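Local atomic coordinates of flagellar biosynthesis protein FlhA (Bacillus subtilis, PDB entry 3MIX), a protein that takes part in the export of flagellar proteins and provides an adaptor for coordinated delivery of late flagellar building blocks to the type III secretion system. Residues P48-F53 / R105-G110; L84-P89 / Q184-L189; E245-Y250 / E262-A267; V285-G290 / V374-V379; T336-C341 / P361-N366. All coordinates share one frame; numbering follows the deposited sequence.

Contact 1 (P48-F53 / R105-G110); sequences PIEFEF and RLKIKG
Glu50 and Lys107 exchange two backbone hydrogen bonds, and the one from Lys107 N to Glu50 O is short and nearly straight (2.7 Å, 170°). Glu52 and Arg105 form a second such pair, while Lys109 N bonds to Pro48 O. The non-hydrogen-bonded pairs Ile49–Ile108 and Phe51–Leu106 alternate with them. These antiparallel strands are the two central ones of a four-stranded mixed sheet in the FlhA cytosolic domain, flanked by strands 92-95 and 111-117. Charged groups occupy one face. Glu52 and Arg105 lie side by side, with OE1 of Glu52 3.5 Å from NH1 of Arg105 in a salt bridge; carboxylate and guanidinium stand perpendicular, and each has a further salt-bridge partner, Arg94 for Glu52 and Glu112 for Arg105. Lys107 lays its CD over the centre of the Arg105 guanidinium, 4.0 Å above the plane, and the same carbon lies 3.8 Å from Glu50 OE2. A water 2.7 Å from Gly110 N accepts its hydrogen and donates to Glu50 OE2; Glu50 OE1 turns to His45. The opposite face is apolar. With CG of Leu106 anti to the backbone N (chi1 -172°), CD1 reaches Ile49 CG2 at 3.9 Å and comes to the edge of the Phe51 ring, 4.2 Å from its CD1. Val174 and Ile178 of helix 170-189 touch Phe51 on this face.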
# COMPACT_ATOMS: atom_id res chain seq x y z
N PRO A 48 7.82 4.96 -13.01
CA PRO A 48 7.15 4.52 -11.78
C PRO A 48 7.81 3.32 -11.10
O PRO A 48 7.86 3.29 -9.87
CB PRO A 48 5.72 4.17 -12.23
CG PRO A 48 5.65 4.35 -13.67
CD PRO A 48 7.01 4.76 -14.22
N ILE A 49 8.33 2.36 -11.88
CA ILE A 49 8.94 1.17 -11.32
C ILE A 49 10.17 0.76 -12.11
O ILE A 49 10.09 0.56 -13.33
CB ILE A 49 7.99 -0.09 -11.31
CG1 ILE A 49 6.59 0.23 -10.75
CG2 ILE A 49 8.66 -1.27 -10.56
CD1 ILE A 49 5.62 -1.01 -10.76
N GLU A 50 11.29 0.63 -11.42
CA GLU A 50 12.53 0.26 -12.06
C GLU A 50 13.13 -0.92 -11.34
O GLU A 50 13.28 -0.90 -10.11
CB GLU A 50 13.56 1.41 -12.00
CG GLU A 50 13.12 2.70 -12.62
CD GLU A 50 14.12 3.81 -12.32
OE1 GLU A 50 15.18 3.83 -12.97
OE2 GLU A 50 13.87 4.65 -11.42
N PHE A 51 13.50 -1.93 -12.11
CA PHE A 51 14.23 -3.08 -11.61
C PHE A 51 15.59 -3.08 -12.28
O PHE A 51 15.70 -3.17 -13.51
CB PHE A 51 13.47 -4.37 -11.91
CG PHE A 51 14.15 -5.61 -11.41
CD1 PHE A 51 13.99 -6.02 -10.09
CD2 PHE A 51 14.94 -6.36 -12.25
CE1 PHE A 51 14.61 -7.16 -9.62
CE2 PHE A 51 15.58 -7.51 -11.78
CZ PHE A 51 15.41 -7.91 -10.47
N GLU A 52 16.63 -2.96 -11.45
CA GLU A 52 18.01 -2.87 -11.85
C GLU A 52 18.82 -4.04 -11.32
O GLU A 52 18.65 -4.45 -10.17
CB GLU A 52 18.62 -1.57 -11.34
CG GLU A 52 17.99 -0.33 -11.93
CD GLU A 52 18.70 0.95 -11.52
OE1 GLU A 52 19.70 0.88 -10.77
OE2 GLU A 52 18.24 2.04 -11.94
N PHE A 53 19.72 -4.54 -12.15
CA PHE A 53 20.51 -5.73 -11.83
C PHE A 53 21.96 -5.64 -12.33
O PHE A 53 22.25 -4.95 -13.31
CB PHE A 53 19.85 -6.98 -12.41
CG PHE A 53 19.53 -6.86 -13.88
CD1 PHE A 53 18.38 -6.18 -14.31
CD2 PHE A 53 20.38 -7.42 -14.83
CE1 PHE A 53 18.10 -6.07 -15.67
CE2 PHE A 53 20.11 -7.30 -16.18
CZ PHE A 53 18.96 -6.63 -16.61
N ARG A 105 18.17 -4.51 -7.64
CA ARG A 105 17.65 -3.35 -6.94
C ARG A 105 16.27 -2.97 -7.51
O ARG A 105 16.05 -3.03 -8.72
CB ARG A 105 18.63 -2.20 -7.15
CG ARG A 105 18.50 -1.06 -6.19
CD ARG A 105 19.56 -0.02 -6.52
NE ARG A 105 19.17 1.31 -6.08
CZ ARG A 105 19.57 2.45 -6.66
NH1 ARG A 105 20.35 2.41 -7.73
NH2 ARG A 105 19.16 3.62 -6.17
N LEU A 106 15.33 -2.61 -6.63
CA LEU A 106 14.00 -2.15 -7.05
C LEU A 106 13.73 -0.72 -6.61
O LEU A 106 13.93 -0.36 -5.45
CB LEU A 106 12.89 -3.07 -6.51
CG LEU A 106 11.47 -2.78 -7.06
CD1 LEU A 106 11.29 -3.28 -8.51
CD2 LEU A 106 10.41 -3.36 -6.16
N LYS A 107 13.27 0.09 -7.55
CA LYS A 107 12.92 1.47 -7.26
C LYS A 107 11.46 1.70 -7.59
O LYS A 107 10.94 1.14 -8.55
CB LYS A 107 13.80 2.44 -8.05
CG LYS A 107 15.30 2.18 -7.89
CD LYS A 107 16.18 3.01 -8.84
CE LYS A 107 16.27 4.48 -8.40
NZ LYS A 107 17.54 5.14 -8.84
N ILE A 108 10.80 2.50 -6.78
CA ILE A 108 9.42 2.89 -7.02
C ILE A 108 9.32 4.41 -6.97
O ILE A 108 9.62 5.02 -5.95
CB ILE A 108 8.43 2.19 -6.04
CG1 ILE A 108 8.26 0.71 -6.45
CG2 ILE A 108 7.07 2.94 -6.00
CD1 ILE A 108 7.54 -0.14 -5.44
N LYS A 109 8.93 5.01 -8.08
CA LYS A 109 8.70 6.45 -8.13
C LYS A 109 10.00 7.18 -7.77
O LYS A 109 9.99 8.20 -7.09
CB LYS A 109 7.56 6.81 -7.16
CG LYS A 109 6.40 7.57 -7.76
CD LYS A 109 5.57 6.74 -8.74
CE LYS A 109 4.47 7.62 -9.38
NZ LYS A 109 3.47 6.87 -10.26
N GLY A 110 11.13 6.63 -8.22
CA GLY A 110 12.43 7.27 -8.02
C GLY A 110 13.21 6.83 -6.80
O GLY A 110 14.38 7.13 -6.70
O HOH W 1 11.40 4.41 -9.78

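Contact 2 (L84-P89 / Q184-L189); sequences LGLVIP and QHAHEL
Leu86 points its isobutyl group at the helix and straddles one turn of it, the two methyls finding different surfaces. CG stands anti to the backbone N (chi1 174°), which carries both branches across to the helix. CD2 is the inner branch: it lies 3.9 Å from Ala186 CB and 4.1 Å from Leu189 CB, and also comes to 3.7 Å from Ala186 O. CD1 instead lies by the backbone at the far end of the turn, 3.9 Å from Leu189 O. The small Ala186 methyl is approached from two roughly perpendicular directions, by Leu86 CD2 and by Leu84 CD1, the latter also at 3.9 Å. Leu189 is met more loosely at the end of its side chain, where Pro89 CG comes to 4.4 Å from CD2. A serine in place of Leu86 removes the methyl that Ala186 CB and Leu189 CB share, and would probably leave Ala186 to Leu84 alone among the contacts described and open a gap between loop and helix. No hydrogen bond spans the contact. On another side of the helix, His185 ND1 gives a straight hydrogen bond to Glu188 OE2, 2.9 Å away, which lies in the imidazole plane. Around the kink the backbone bonds Glu188 N to His185 O and Leu189 N to Ala186 O each span three residues. The arrangement is an apolar loop-on-helix packing: Gly85, with positive phi, ends helix 69-84, and the chain that follows passes across the last turn of helix 170-189, which also packs against the sheet through Ile49 and Ile108.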
# COMPACT_ATOMS: atom_id res chain seq x y z
N LEU A 84 -5.62 -6.32 -5.36
CA LEU A 84 -5.60 -4.94 -4.88
C LEU A 84 -6.55 -4.02 -5.64
O LEU A 84 -7.01 -3.01 -5.08
CB LEU A 84 -4.16 -4.35 -4.92
CG LEU A 84 -3.04 -5.00 -4.08
CD1 LEU A 84 -1.74 -4.20 -4.26
CD2 LEU A 84 -3.40 -5.10 -2.62
N GLY A 85 -6.86 -4.39 -6.90
CA GLY A 85 -7.60 -3.54 -7.80
C GLY A 85 -6.69 -2.53 -8.49
O GLY A 85 -7.16 -1.69 -9.24
N LEU A 86 -5.39 -2.61 -8.21
CA LEU A 86 -4.35 -1.79 -8.84
C LEU A 86 -3.64 -2.58 -9.96
O LEU A 86 -3.16 -3.69 -9.74
CB LEU A 86 -3.30 -1.35 -7.80
CG LEU A 86 -2.07 -0.59 -8.31
CD1 LEU A 86 -2.38 0.84 -8.79
CD2 LEU A 86 -0.92 -0.57 -7.31
N VAL A 87 -3.62 -1.99 -11.14
CA VAL A 87 -2.89 -2.48 -12.26
C VAL A 87 -1.58 -1.71 -12.33
O VAL A 87 -1.55 -0.53 -12.71
CB VAL A 87 -3.62 -2.20 -13.58
CG1 VAL A 87 -2.81 -2.81 -14.70
CG2 VAL A 87 -5.02 -2.79 -13.58
N ILE A 88 -0.49 -2.39 -12.01
CA ILE A 88 0.82 -1.77 -12.01
C ILE A 88 1.23 -1.41 -13.43
O ILE A 88 0.89 -2.13 -14.40
CB ILE A 88 1.90 -2.62 -11.30
CG1 ILE A 88 2.16 -3.92 -12.06
CG2 ILE A 88 1.50 -2.87 -9.83
CD1 ILE A 88 3.45 -4.64 -11.65
N PRO A 89 1.93 -0.29 -13.56
CA PRO A 89 2.43 0.14 -14.86
C PRO A 89 3.60 -0.73 -15.31
O PRO A 89 4.07 -1.63 -14.58
CB PRO A 89 2.89 1.59 -14.60
CG PRO A 89 3.30 1.57 -13.09
CD PRO A 89 2.30 0.62 -12.45
N GLN A 184 3.73 -3.04 -0.41
CA GLN A 184 4.05 -2.09 0.64
C GLN A 184 3.95 -0.64 0.12
O GLN A 184 3.75 0.28 0.91
CB GLN A 184 5.45 -2.37 1.20
CG GLN A 184 5.91 -1.44 2.33
CD GLN A 184 7.36 -1.68 2.78
OE1 GLN A 184 7.97 -0.81 3.42
NE2 GLN A 184 7.91 -2.85 2.45
N HIS A 185 4.11 -0.46 -1.20
CA HIS A 185 4.16 0.87 -1.79
C HIS A 185 3.03 1.14 -2.80
O HIS A 185 3.10 2.12 -3.53
CB HIS A 185 5.54 1.11 -2.44
CG HIS A 185 6.67 1.13 -1.45
ND1 HIS A 185 6.99 2.25 -0.71
CD2 HIS A 185 7.52 0.16 -1.05
CE1 HIS A 185 7.99 1.97 0.10
NE2 HIS A 185 8.34 0.70 -0.09
N ALA A 186 2.00 0.27 -2.82
CA ALA A 186 0.90 0.35 -3.80
C ALA A 186 0.26 1.71 -3.84
O ALA A 186 -0.17 2.18 -4.90
CB ALA A 186 -0.19 -0.73 -3.52
N HIS A 187 0.18 2.35 -2.67
CA HIS A 187 -0.48 3.63 -2.56
C HIS A 187 0.31 4.71 -3.28
O HIS A 187 -0.27 5.73 -3.67
CB HIS A 187 -0.67 3.99 -1.08
CG HIS A 187 0.62 4.16 -0.32
ND1 HIS A 187 1.32 3.10 0.21
CD2 HIS A 187 1.31 5.27 0.02
CE1 HIS A 187 2.38 3.55 0.85
NE2 HIS A 187 2.41 4.86 0.72
N GLU A 188 1.62 4.49 -3.46
CA GLU A 188 2.47 5.39 -4.24
C GLU A 188 2.29 5.20 -5.73
O GLU A 188 2.72 6.04 -6.49
CB GLU A 188 3.95 5.17 -3.90
CG GLU A 188 4.40 5.76 -2.57
CD GLU A 188 5.76 5.26 -2.17
OE1 GLU A 188 6.64 5.18 -3.05
OE2 GLU A 188 5.96 4.92 -0.98
N LEU A 189 1.68 4.08 -6.15
CA LEU A 189 1.56 3.73 -7.58
C LEU A 189 0.17 3.96 -8.20
O LEU A 189 0.01 3.86 -9.42
CB LEU A 189 2.00 2.27 -7.81
CG LEU A 189 3.50 1.96 -7.69
CD1 LEU A 189 3.72 0.42 -7.49
CD2 LEU A 189 4.27 2.46 -8.91

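Contact 3 (E245-Y250 / E262-A267); sequences ETLADY and EYTRQA
Tyr250 and Tyr263 stack face to face, their ring centroids 3.9 Å apart and their planes only 11° from parallel, although the two side chains cross at about a right angle. The pair belongs to a helical hairpin, helices 240-250 and 257-267, joined by a short loop and running obliquely antiparallel at 135°, their segment axes 9.4 Å apart. Tyr263 CD2 hangs 3.5 Å over the Tyr250 ring, displaced toward its rim, whereas Tyr250 CE1 sits over the centre of the Tyr263 ring. Tyr263 CB is drawn over the same Tyr250 ring in a CH-pi contact, 4.1 Å from the centroid, and the carbonyl oxygen of Thr246, one turn back in the same helix, lies at the edge of that ring in its plane. Thr246 fills the space between the helices beside the stack. Its CG2, anti to the backbone N, reaches across to Tyr263 O at 3.5 Å and to Tyr263 CB at 3.8 Å, so that this methyl backs the root of the stacked side chain. Farther round, Leu247 CD2 crosses toward Thr264 OG1, whose hydroxyl is bonded to Leu260 O within its own helix. The hydroxyl of Thr246 is likewise engaged at home, with Thr242 O, and the methyl of Ala267 faces this OG1, CB lying 3.1 Å from it, a very close approach.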
# COMPACT_ATOMS: atom_id res chain seq x y z
N GLU A 245 -20.30 4.94 -5.54
CA GLU A 245 -21.64 5.24 -4.97
C GLU A 245 -21.47 6.06 -3.68
O GLU A 245 -22.21 7.01 -3.42
CB GLU A 245 -22.49 3.95 -4.77
CG GLU A 245 -22.88 3.27 -6.09
CD GLU A 245 -23.86 2.07 -5.95
OE1 GLU A 245 -23.99 1.51 -4.84
OE2 GLU A 245 -24.51 1.69 -6.97
N THR A 246 -20.46 5.69 -2.90
CA THR A 246 -20.15 6.44 -1.67
C THR A 246 -19.65 7.85 -2.01
O THR A 246 -20.10 8.84 -1.41
CB THR A 246 -19.07 5.71 -0.79
OG1 THR A 246 -19.40 4.31 -0.69
CG2 THR A 246 -19.03 6.31 0.59
N LEU A 247 -18.77 7.94 -3.00
CA LEU A 247 -18.30 9.24 -3.45
C LEU A 247 -19.46 10.10 -3.99
O LEU A 247 -19.45 11.31 -3.77
CB LEU A 247 -17.18 9.13 -4.49
CG LEU A 247 -15.88 8.47 -4.00
CD1 LEU A 247 -14.83 8.39 -5.14
CD2 LEU A 247 -15.30 9.15 -2.71
N ALA A 248 -20.40 9.48 -4.72
CA ALA A 248 -21.54 10.21 -5.25
C ALA A 248 -22.40 10.77 -4.11
O ALA A 248 -22.81 11.90 -4.16
CB ALA A 248 -22.40 9.33 -6.17
N ASP A 249 -22.59 9.96 -3.07
CA ASP A 249 -23.45 10.27 -1.95
C ASP A 249 -22.88 11.36 -1.05
O ASP A 249 -23.63 12.06 -0.36
CB ASP A 249 -23.67 9.02 -1.12
CG ASP A 249 -25.08 8.87 -0.64
OD1 ASP A 249 -26.01 8.99 -1.46
OD2 ASP A 249 -25.26 8.63 0.58
N TYR A 250 -21.56 11.50 -1.04
CA TYR A 250 -20.90 12.44 -0.12
C TYR A 250 -20.16 13.58 -0.82
O TYR A 250 -19.96 14.63 -0.24
CB TYR A 250 -19.98 11.70 0.85
CG TYR A 250 -20.70 10.94 1.95
CD1 TYR A 250 -21.14 11.59 3.11
CD2 TYR A 250 -20.94 9.56 1.83
CE1 TYR A 250 -21.79 10.89 4.14
CE2 TYR A 250 -21.59 8.85 2.85
CZ TYR A 250 -22.00 9.52 4.00
OH TYR A 250 -22.62 8.83 5.00
N GLU A 262 -12.98 7.84 5.00
CA GLU A 262 -13.68 7.26 6.16
C GLU A 262 -15.06 6.70 5.76
O GLU A 262 -15.40 5.58 6.09
CB GLU A 262 -13.77 8.24 7.36
CG GLU A 262 -12.42 8.58 8.04
CD GLU A 262 -11.50 7.36 8.26
OE1 GLU A 262 -11.78 6.53 9.17
OE2 GLU A 262 -10.46 7.23 7.56
N TYR A 263 -15.83 7.47 4.99
CA TYR A 263 -17.13 7.00 4.50
C TYR A 263 -17.01 5.82 3.57
O TYR A 263 -17.84 4.91 3.60
CB TYR A 263 -17.89 8.11 3.77
CG TYR A 263 -18.05 9.36 4.56
CD1 TYR A 263 -18.48 9.32 5.88
CD2 TYR A 263 -17.82 10.60 3.98
CE1 TYR A 263 -18.64 10.50 6.63
CE2 TYR A 263 -17.95 11.78 4.71
CZ TYR A 263 -18.37 11.72 6.02
OH TYR A 263 -18.52 12.90 6.73
N THR A 264 -15.97 5.83 2.74
CA THR A 264 -15.75 4.72 1.80
C THR A 264 -15.37 3.44 2.56
O THR A 264 -15.93 2.38 2.30
CB THR A 264 -14.72 5.10 0.72
OG1 THR A 264 -15.18 6.26 0.01
CG2 THR A 264 -14.53 3.97 -0.26
N ARG A 265 -14.41 3.54 3.48
CA ARG A 265 -14.06 2.39 4.33
C ARG A 265 -15.32 1.79 5.00
O ARG A 265 -15.53 0.57 4.95
CB ARG A 265 -13.03 2.80 5.39
CG ARG A 265 -11.61 3.15 4.83
CD ARG A 265 -10.72 3.69 5.98
NE ARG A 265 -10.66 2.76 7.11
CZ ARG A 265 -9.81 1.74 7.19
NH1 ARG A 265 -8.92 1.52 6.22
NH2 ARG A 265 -9.84 0.93 8.23
N GLN A 266 -16.17 2.63 5.59
CA GLN A 266 -17.43 2.15 6.19
C GLN A 266 -18.31 1.44 5.16
O GLN A 266 -18.82 0.33 5.41
CB GLN A 266 -18.19 3.31 6.85
CG GLN A 266 -19.41 2.87 7.67
CD GLN A 266 -20.27 4.04 8.16
OE1 GLN A 266 -21.47 3.87 8.41
NE2 GLN A 266 -19.67 5.22 8.29
N ALA A 267 -18.46 2.04 3.98
CA ALA A 267 -19.25 1.40 2.93
C ALA A 267 -18.70 0.04 2.52
O ALA A 267 -19.44 -0.82 2.02
CB ALA A 267 -19.39 2.32 1.71

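Contact 4 (V285-G290 / V374-V379); sequences VVTCSG and VQSIGV
Thr287 OG1 and Ser376 OG share a hydrogen bond of 2.9 Å, either hydroxyl being able to donate. It forms because OG1 of Thr287 takes the crowded position between the backbone N and the carbonyl carbon (chi1 46°), while OG of Ser376 stands anti to its own carbonyl carbon; the Thr287 methyl CG2 also lies close to OG. Two backbone bonds also join the segments: Val285 N gives to Gln375 O at 3.1 Å, and Thr287 N gives to Gly378 O, also at 3.1 Å. A CA-H...O contact, Ser376 CA to Val285 O at 3.0 Å and almost straight, lies between them. Along the chain Val285 stands opposite Ser376 but Val286 opposite Gly378, so Ile377 is passed over in the register, consistent with the C-terminal tail pairing as two short pieces. These pieces, 374-375 and 379-380, run parallel to strand 283-288 in a small sheet of the C-terminal alpha/beta part of the domain, and the backbone of Val286 bonds to Ile338 and Leu340 besides. Among the side chains, Val285 CB meets Val374 CG1 obliquely at 3.9 Å. Gly378 O receives the Thr287 amide and is packed by Val286 CG1 at 3.3 Å. Val379 splits its methyls, CG2 reaching Thr287 OG1 and CG1 lying 3.7 Å from Ser289 N. Ser289 is the N-cap residue of helix 290-299, and its OG is hydrogen-bonded to Asp381, the last modelled residue.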
# COMPACT_ATOMS: atom_id res chain seq x y z
N VAL A 285 -9.01 -8.94 19.06
CA VAL A 285 -8.90 -7.50 18.81
C VAL A 285 -8.54 -6.68 20.07
O VAL A 285 -9.24 -6.75 21.07
CB VAL A 285 -10.21 -6.94 18.20
CG1 VAL A 285 -10.33 -5.45 18.41
CG2 VAL A 285 -10.31 -7.28 16.72
N VAL A 286 -7.46 -5.91 19.99
CA VAL A 286 -7.13 -4.92 21.03
C VAL A 286 -8.06 -3.72 20.87
O VAL A 286 -8.27 -3.24 19.75
CB VAL A 286 -5.65 -4.45 20.93
CG1 VAL A 286 -5.34 -3.37 21.96
CG2 VAL A 286 -4.69 -5.61 21.13
N THR A 287 -8.62 -3.24 21.97
CA THR A 287 -9.43 -2.02 21.94
C THR A 287 -8.67 -0.84 22.54
O THR A 287 -7.52 -0.98 22.96
CB THR A 287 -10.80 -2.19 22.64
OG1 THR A 287 -10.63 -2.84 23.91
CG2 THR A 287 -11.76 -2.99 21.76
N CYS A 288 -9.32 0.32 22.55
CA CYS A 288 -8.72 1.54 23.07
C CYS A 288 -9.51 2.02 24.28
O CYS A 288 -10.75 2.02 24.26
CB CYS A 288 -8.67 2.63 22.00
SG CYS A 288 -7.42 2.39 20.70
N SER A 289 -8.78 2.45 25.32
CA SER A 289 -9.38 2.99 26.54
C SER A 289 -10.32 4.16 26.24
O SER A 289 -10.27 4.74 25.16
CB SER A 289 -8.28 3.46 27.49
OG SER A 289 -8.72 3.44 28.84
N GLY A 290 -11.19 4.49 27.19
CA GLY A 290 -11.99 5.70 27.10
C GLY A 290 -11.07 6.90 27.19
O GLY A 290 -11.31 7.93 26.55
N VAL A 374 -16.46 -10.09 18.25
CA VAL A 374 -15.21 -9.42 18.61
C VAL A 374 -14.96 -9.38 20.11
O VAL A 374 -15.87 -9.08 20.90
CB VAL A 374 -15.17 -7.98 18.05
CG1 VAL A 374 -14.05 -7.17 18.69
CG2 VAL A 374 -15.01 -8.02 16.54
N GLN A 375 -13.72 -9.69 20.50
CA GLN A 375 -13.32 -9.74 21.90
C GLN A 375 -11.94 -9.12 22.15
O GLN A 375 -10.98 -9.42 21.45
CB GLN A 375 -13.36 -11.18 22.41
CG GLN A 375 -13.14 -11.32 23.92
CD GLN A 375 -13.24 -12.76 24.41
OE1 GLN A 375 -13.99 -13.05 25.34
NE2 GLN A 375 -12.48 -13.66 23.79
N SER A 376 -11.87 -8.26 23.16
CA SER A 376 -10.62 -7.63 23.58
C SER A 376 -9.71 -8.59 24.34
O SER A 376 -10.17 -9.44 25.11
CB SER A 376 -10.90 -6.39 24.45
OG SER A 376 -11.80 -5.50 23.81
N ILE A 377 -8.41 -8.43 24.11
CA ILE A 377 -7.37 -9.22 24.77
C ILE A 377 -6.43 -8.27 25.50
O ILE A 377 -5.76 -8.64 26.47
CB ILE A 377 -6.61 -10.10 23.74
CG1 ILE A 377 -7.43 -11.35 23.41
CG2 ILE A 377 -5.24 -10.53 24.25
CD1 ILE A 377 -8.38 -11.19 22.25
N GLY A 378 -6.38 -7.04 25.00
CA GLY A 378 -5.66 -5.95 25.64
C GLY A 378 -6.43 -4.66 25.44
O GLY A 378 -7.14 -4.50 24.44
N VAL A 379 -6.32 -3.75 26.40
CA VAL A 379 -6.93 -2.43 26.26
C VAL A 379 -5.83 -1.37 26.32
O VAL A 379 -5.14 -1.24 27.35
CB VAL A 379 -8.03 -2.16 27.32
CG1 VAL A 379 -8.65 -0.77 27.11
CG2 VAL A 379 -9.12 -3.23 27.26

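Contact 5 (T336-C341 / P361-N366); sequences TAILLC and PVLSYN
Strands 339-341 and 362-364 run parallel, their short axes 4.7 Å apart and 35° askew, and exchange hydrogen bonds in alternation: Leu339 N to Pro361 O, Leu363 N to Leu339 O at 2.7 Å, and Cys341 N to Leu363 O. A weak bond from Tyr365 N to Cys341 O prolongs the series. The pair closes a beta-alpha-beta unit through helix 343-353, which packs against the face bearing Leu339, Val362 and Cys341; there Cys341 SG lies 4.0 Å from Val362 CG1. On the opposite face Leu340 packs across Leu363 and the chain at Ser364 and Tyr365. Its first torsion, chi1 -94°, is off the usual staggered values, and sends CD2 to 3.8 Å from Leu363 CB, while CD1 comes to the edge of the Tyr365 ring, 3.8 Å from its CD1. The backbone of Cys341 lies over a face of that same ring, its O 3.4 Å above the plane toward the rim. Replacing Leu340 with an alanine would probably leave the Tyr365 ring edge without its methyl support and the ring freer to turn. Ile338 CG2 meets Leu363 CD1 at 4.0 Å, and its CG1 faces the Pro361 ring; Phe276 of helix 269-276 touches all three residues.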
# COMPACT_ATOMS: atom_id res chain seq x y z
N THR A 336 -2.60 -12.19 14.31
CA THR A 336 -2.48 -10.90 13.63
C THR A 336 -3.03 -9.81 14.54
O THR A 336 -4.21 -9.86 14.94
CB THR A 336 -3.29 -10.87 12.30
OG1 THR A 336 -3.23 -12.16 11.66
CG2 THR A 336 -2.77 -9.79 11.35
N ALA A 337 -2.20 -8.82 14.87
CA ALA A 337 -2.61 -7.74 15.77
C ALA A 337 -3.46 -6.69 15.06
O ALA A 337 -3.01 -6.05 14.10
CB ALA A 337 -1.40 -7.12 16.45
N ILE A 338 -4.70 -6.52 15.54
CA ILE A 338 -5.64 -5.53 15.01
C ILE A 338 -6.06 -4.59 16.15
O ILE A 338 -6.05 -4.99 17.30
CB ILE A 338 -6.89 -6.21 14.37
CG1 ILE A 338 -6.53 -6.84 13.02
CG2 ILE A 338 -8.04 -5.22 14.17
CD1 ILE A 338 -6.62 -8.34 13.00
N LEU A 339 -6.42 -3.35 15.81
CA LEU A 339 -6.88 -2.36 16.80
C LEU A 339 -8.25 -1.77 16.45
O LEU A 339 -8.42 -1.21 15.37
CB LEU A 339 -5.83 -1.25 16.96
CG LEU A 339 -6.07 -0.16 18.01
CD1 LEU A 339 -6.05 -0.73 19.44
CD2 LEU A 339 -5.05 0.95 17.88
N LEU A 340 -9.22 -1.90 17.35
CA LEU A 340 -10.54 -1.29 17.17
C LEU A 340 -10.69 -0.00 17.96
O LEU A 340 -10.16 0.11 19.07
CB LEU A 340 -11.66 -2.24 17.59
CG LEU A 340 -12.37 -3.15 16.58
CD1 LEU A 340 -13.48 -3.91 17.29
CD2 LEU A 340 -12.93 -2.40 15.37
N CYS A 341 -11.41 0.96 17.40
CA CYS A 341 -11.72 2.21 18.07
C CYS A 341 -12.96 2.80 17.44
O CYS A 341 -13.49 2.24 16.47
CB CYS A 341 -10.54 3.19 18.00
SG CYS A 341 -10.03 3.66 16.33
N PRO A 361 -3.26 -2.77 11.54
CA PRO A 361 -4.58 -2.38 11.07
C PRO A 361 -5.38 -1.71 12.18
O PRO A 361 -5.54 -2.28 13.27
CB PRO A 361 -5.22 -3.70 10.64
CG PRO A 361 -4.08 -4.65 10.48
CD PRO A 361 -3.08 -4.23 11.50
N VAL A 362 -5.82 -0.49 11.90
CA VAL A 362 -6.66 0.26 12.81
C VAL A 362 -8.05 0.33 12.22
O VAL A 362 -8.28 0.98 11.19
CB VAL A 362 -6.08 1.67 13.08
CG1 VAL A 362 -6.95 2.44 14.07
CG2 VAL A 362 -4.67 1.55 13.60
N LEU A 363 -8.98 -0.37 12.85
CA LEU A 363 -10.34 -0.46 12.34
C LEU A 363 -11.30 0.35 13.18
O LEU A 363 -11.00 0.66 14.33
CB LEU A 363 -10.80 -1.91 12.27
CG LEU A 363 -9.99 -2.89 11.42
CD1 LEU A 363 -10.69 -4.24 11.40
CD2 LEU A 363 -9.72 -2.35 9.99
N SER A 364 -12.44 0.72 12.61
CA SER A 364 -13.54 1.25 13.40
C SER A 364 -14.67 0.20 13.51
O SER A 364 -14.78 -0.70 12.67
CB SER A 364 -14.02 2.58 12.83
OG SER A 364 -15.08 2.41 11.92
N TYR A 365 -15.49 0.32 14.56
CA TYR A 365 -16.57 -0.64 14.82
C TYR A 365 -17.51 -0.76 13.64
O TYR A 365 -18.03 -1.84 13.37
CB TYR A 365 -17.37 -0.25 16.07
CG TYR A 365 -16.52 0.05 17.29
CD1 TYR A 365 -15.69 -0.93 17.84
CD2 TYR A 365 -16.55 1.30 17.89
CE1 TYR A 365 -14.91 -0.67 18.97
CE2 TYR A 365 -15.77 1.57 19.02
CZ TYR A 365 -14.95 0.59 19.55
OH TYR A 365 -14.17 0.86 20.66
N ASN A 366 -17.73 0.35 12.94
CA ASN A 366 -18.62 0.40 11.79
C ASN A 366 -18.04 -0.17 10.49
O ASN A 366 -18.67 -0.08 9.42
CB ASN A 366 -19.09 1.84 11.56
CG ASN A 366 -20.12 2.31 12.58
OD1 ASN A 366 -20.62 3.43 12.49
ND2 ASN A 366 -20.44 1.45 13.56

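Overall arrangement
From the N terminus, contact 1 closes the loop from strand 49-53 to strand 103-108, and contact 2 crosses it along the chain, bringing the turn after helix 69-84 to helix 170-189. The two touch through Ile49 and Leu189, joining sheet, loop and helix into one body. Contact 3 packs together two successive helices that a short loop joins, about 11 Å (nearest atoms) from contact 2. Contact 4 closes the long loop between strand 283-288 and the C-terminal tail, and contact 5 lies within that loop. Val286 pairs with Ile338 and Leu340 through backbone hydrogen bonds, uniting contacts 4 and 5, while Arg265 and Gln266 of contact 3 pack against 361-366 of contact 5.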